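Local structure of carbamate kinase (Mycoplasma penetrans, 4AXS) at residues N140-F144 against A183-P187. The protein probably acts as a carbamate kinase, moving a phosphate group between carbamoyl phosphate and ADP in the arginine deiminase pathway. Residues are numbered along the deposited sequence; the frame is centred on the assembly and turned at random.
Sequences NDPAF and ASPIP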
ATOM      1  N   ASN A 140      -7.094  21.881 -13.185  1.00 57.95           N
ATOM      2  CA  ASN A 140      -7.348  22.520 -14.466  1.00 59.61           C
ATOM      3  C   ASN A 140      -6.637  21.826 -15.630  1.00 63.75           C
ATOM      4  O   ASN A 140      -6.699  22.289 -16.775  1.00 59.25           O
ATOM      5  CB  ASN A 140      -6.941  23.986 -14.407  1.00 66.23           C
ATOM      6  CG  ASN A 140      -8.067  24.874 -13.947  1.00 76.07           C
ATOM      7  OD1 ASN A 140      -9.196  24.763 -14.436  1.00 73.44           O
ATOM      8  ND2 ASN A 140      -7.773  25.764 -12.999  1.00 80.54           N
ATOM      9  N   ASP A 141      -5.959  20.722 -15.329  1.00 59.07           N
ATOM     10  CA  ASP A 141      -5.308  19.926 -16.362  1.00 60.71           C
ATOM     11  C   ASP A 141      -6.251  19.762 -17.553  1.00 60.25           C
ATOM     12  O   ASP A 141      -7.406  19.352 -17.395  1.00 61.48           O
ATOM     13  CB  ASP A 141      -4.896  18.558 -15.803  1.00 60.11           C
ATOM     14  CG  ASP A 141      -3.576  18.061 -16.366  1.00 54.02           C
ATOM     15  OD1 ASP A 141      -3.541  17.651 -17.543  1.00 56.58           O
ATOM     16  OD2 ASP A 141      -2.577  18.065 -15.615  1.00 49.26           O
ATOM     17  N   PRO A 142      -5.768  20.117 -18.748  1.00 62.64           N
ATOM     18  CA  PRO A 142      -6.506  19.911 -20.000  1.00 58.32           C
ATOM     19  C   PRO A 142      -7.053  18.489 -20.125  1.00 60.29           C
ATOM     20  O   PRO A 142      -8.128  18.285 -20.686  1.00 63.37           O
ATOM     21  CB  PRO A 142      -5.440  20.160 -21.059  1.00 52.18           C
ATOM     22  CG  PRO A 142      -4.533  21.162 -20.430  1.00 56.97           C
ATOM     23  CD  PRO A 142      -4.494  20.825 -18.964  1.00 56.98           C
ATOM     24  N   ALA A 143      -6.315  17.524 -19.583  1.00 60.30           N
ATOM     25  CA  ALA A 143      -6.609  16.108 -19.764  1.00 58.38           C
ATOM     26  C   ALA A 143      -8.022  15.726 -19.352  1.00 66.09           C
ATOM     27  O   ALA A 143      -8.631  14.849 -19.959  1.00 73.13           O
ATOM     28  CB  ALA A 143      -5.594  15.264 -19.004  1.00 58.83           C
ATOM     29  N   PHE A 144      -8.539  16.366 -18.311  1.00 64.02           N
ATOM     30  CA  PHE A 144      -9.860  16.018 -17.794  1.00 68.87           C
ATOM     31  C   PHE A 144     -10.937  16.402 -18.782  1.00 72.31           C
ATOM     32  O   PHE A 144     -11.926  15.687 -18.952  1.00 75.61           O
ATOM     33  CB  PHE A 144     -10.140  16.736 -16.477  1.00 62.99           C
ATOM     34  CG  PHE A 144      -9.127  16.469 -15.418  1.00 63.53           C
ATOM     35  CD1 PHE A 144      -9.005  15.207 -14.865  1.00 57.36           C
ATOM     36  CD2 PHE A 144      -8.298  17.483 -14.966  1.00 61.67           C
ATOM     37  CE1 PHE A 144      -8.071  14.958 -13.891  1.00 51.87           C
ATOM     38  CE2 PHE A 144      -7.367  17.242 -13.975  1.00 57.60           C
ATOM     39  CZ  PHE A 144      -7.251  15.978 -13.442  1.00 55.99           C
ATOM     40  N   ALA A 183      -9.320  10.500 -17.902  1.00 69.39           N
ATOM     41  CA  ALA A 183      -8.163  11.336 -18.223  1.00 70.15           C
ATOM     42  C   ALA A 183      -6.781  10.780 -17.853  1.00 67.28           C
ATOM     43  O   ALA A 183      -6.672   9.711 -17.243  1.00 63.90           O
ATOM     44  CB  ALA A 183      -8.359  12.719 -17.597  1.00 63.28           C
ATOM     45  N   SER A 184      -5.737  11.523 -18.232  1.00 63.90           N
ATOM     46  CA  SER A 184      -4.349  11.185 -17.912  1.00 58.63           C
ATOM     47  C   SER A 184      -3.565  12.437 -17.541  1.00 61.57           C
ATOM     48  O   SER A 184      -2.721  12.905 -18.313  1.00 57.28           O
ATOM     49  CB  SER A 184      -3.663  10.509 -19.097  1.00 61.56           C
ATOM     50  OG  SER A 184      -4.323   9.313 -19.452  1.00 68.85           O
ATOM     51  N   PRO A 185      -3.837  12.978 -16.349  1.00 55.23           N
ATOM     52  CA  PRO A 185      -3.249  14.223 -15.848  1.00 56.69           C
ATOM     53  C   PRO A 185      -1.723  14.201 -15.785  1.00 56.49           C
ATOM     54  O   PRO A 185      -1.105  13.135 -15.724  1.00 56.20           O
ATOM     55  CB  PRO A 185      -3.805  14.322 -14.418  1.00 53.64           C
ATOM     56  CG  PRO A 185      -5.026  13.498 -14.419  1.00 55.17           C
ATOM     57  CD  PRO A 185      -4.766  12.378 -15.381  1.00 57.01           C
ATOM     58  N   ILE A 186      -1.134  15.393 -15.778  1.00 53.05           N
ATOM     59  CA  ILE A 186       0.294  15.564 -15.571  1.00 47.99           C
ATOM     60  C   ILE A 186       0.637  15.664 -14.075  1.00 49.66           C
ATOM     61  O   ILE A 186       0.062  16.480 -13.346  1.00 48.12           O
ATOM     62  CB  ILE A 186       0.784  16.824 -16.293  1.00 46.84           C
ATOM     63  CG1 ILE A 186       0.643  16.642 -17.803  1.00 52.16           C
ATOM     64  CG2 ILE A 186       2.222  17.145 -15.909  1.00 48.46           C
ATOM     65  CD1 ILE A 186       1.503  15.535 -18.368  1.00 48.85           C
ATOM     66  N   PRO A 187       1.589  14.839 -13.628  1.00 40.77           N
ATOM     67  CA  PRO A 187       2.023  14.693 -12.241  1.00 44.84           C
ATOM     68  C   PRO A 187       2.926  15.820 -11.739  1.00 52.74           C
ATOM     69  O   PRO A 187       4.076  15.894 -12.162  1.00 53.86           O
ATOM     70  CB  PRO A 187       2.822  13.386 -12.266  1.00 40.66           C
ATOM     71  CG  PRO A 187       2.483  12.736 -13.559  1.00 42.51           C
ATOM     72  CD  PRO A 187       2.233  13.847 -14.496  1.00 43.80           C
TER
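Asp141 reaches across to the backbone of Ile186 and divides its carboxylate between the two segments. Asp141 OD2 accepts a hydrogen bond from Ile186 N, N to O 3.0 Å and nearly straight at 161°. The donor comes from above the carboxylate plane, 43° out of it. The other oxygen, Asp141 OD1, turns back to its own segment and takes a weak bond from Ala143 N at 3.4 Å, which makes Asp141 the N-cap of the short helix 142-145. One buried side chain thus caps the helix start and pins the extended 183-187 segment beside it; the two bonds, one of them weak, should together restrict rotation of the carboxylate.

Beside this polar link the contact is apolar. Phe144 has its CG anti to the carbonyl carbon (chi1 -57°), which carries the ring over to the second segment even though its CB does not aim there. The outer carbons of the ring meet the proline obliquely: Phe144 CE1 lies 3.4 Å from Pro185 CG, with CZ almost as near, and the two side chains cross at about a right angle. Nearer the backbone, Phe144 CD1 is 3.8 Å from the methyl CB of Ala183. Ala183 CB also packs against Ala143 CB at 4.0 Å, while Ala143 CB rests over the peptide carbonyl of Ser184.

The helix follows strand 134-137, and Phe144 and Pro185 both touch Val137 of that strand. Ala183 is tied by backbone hydrogen bonding to Val229, Ile186 packs on Phe234 of helix 232-242, and the chain then enters strand 187-190, the antiparallel neighbour of 134-137 and the outermost strand, within this chain, on its side of the four-stranded mixed sheet.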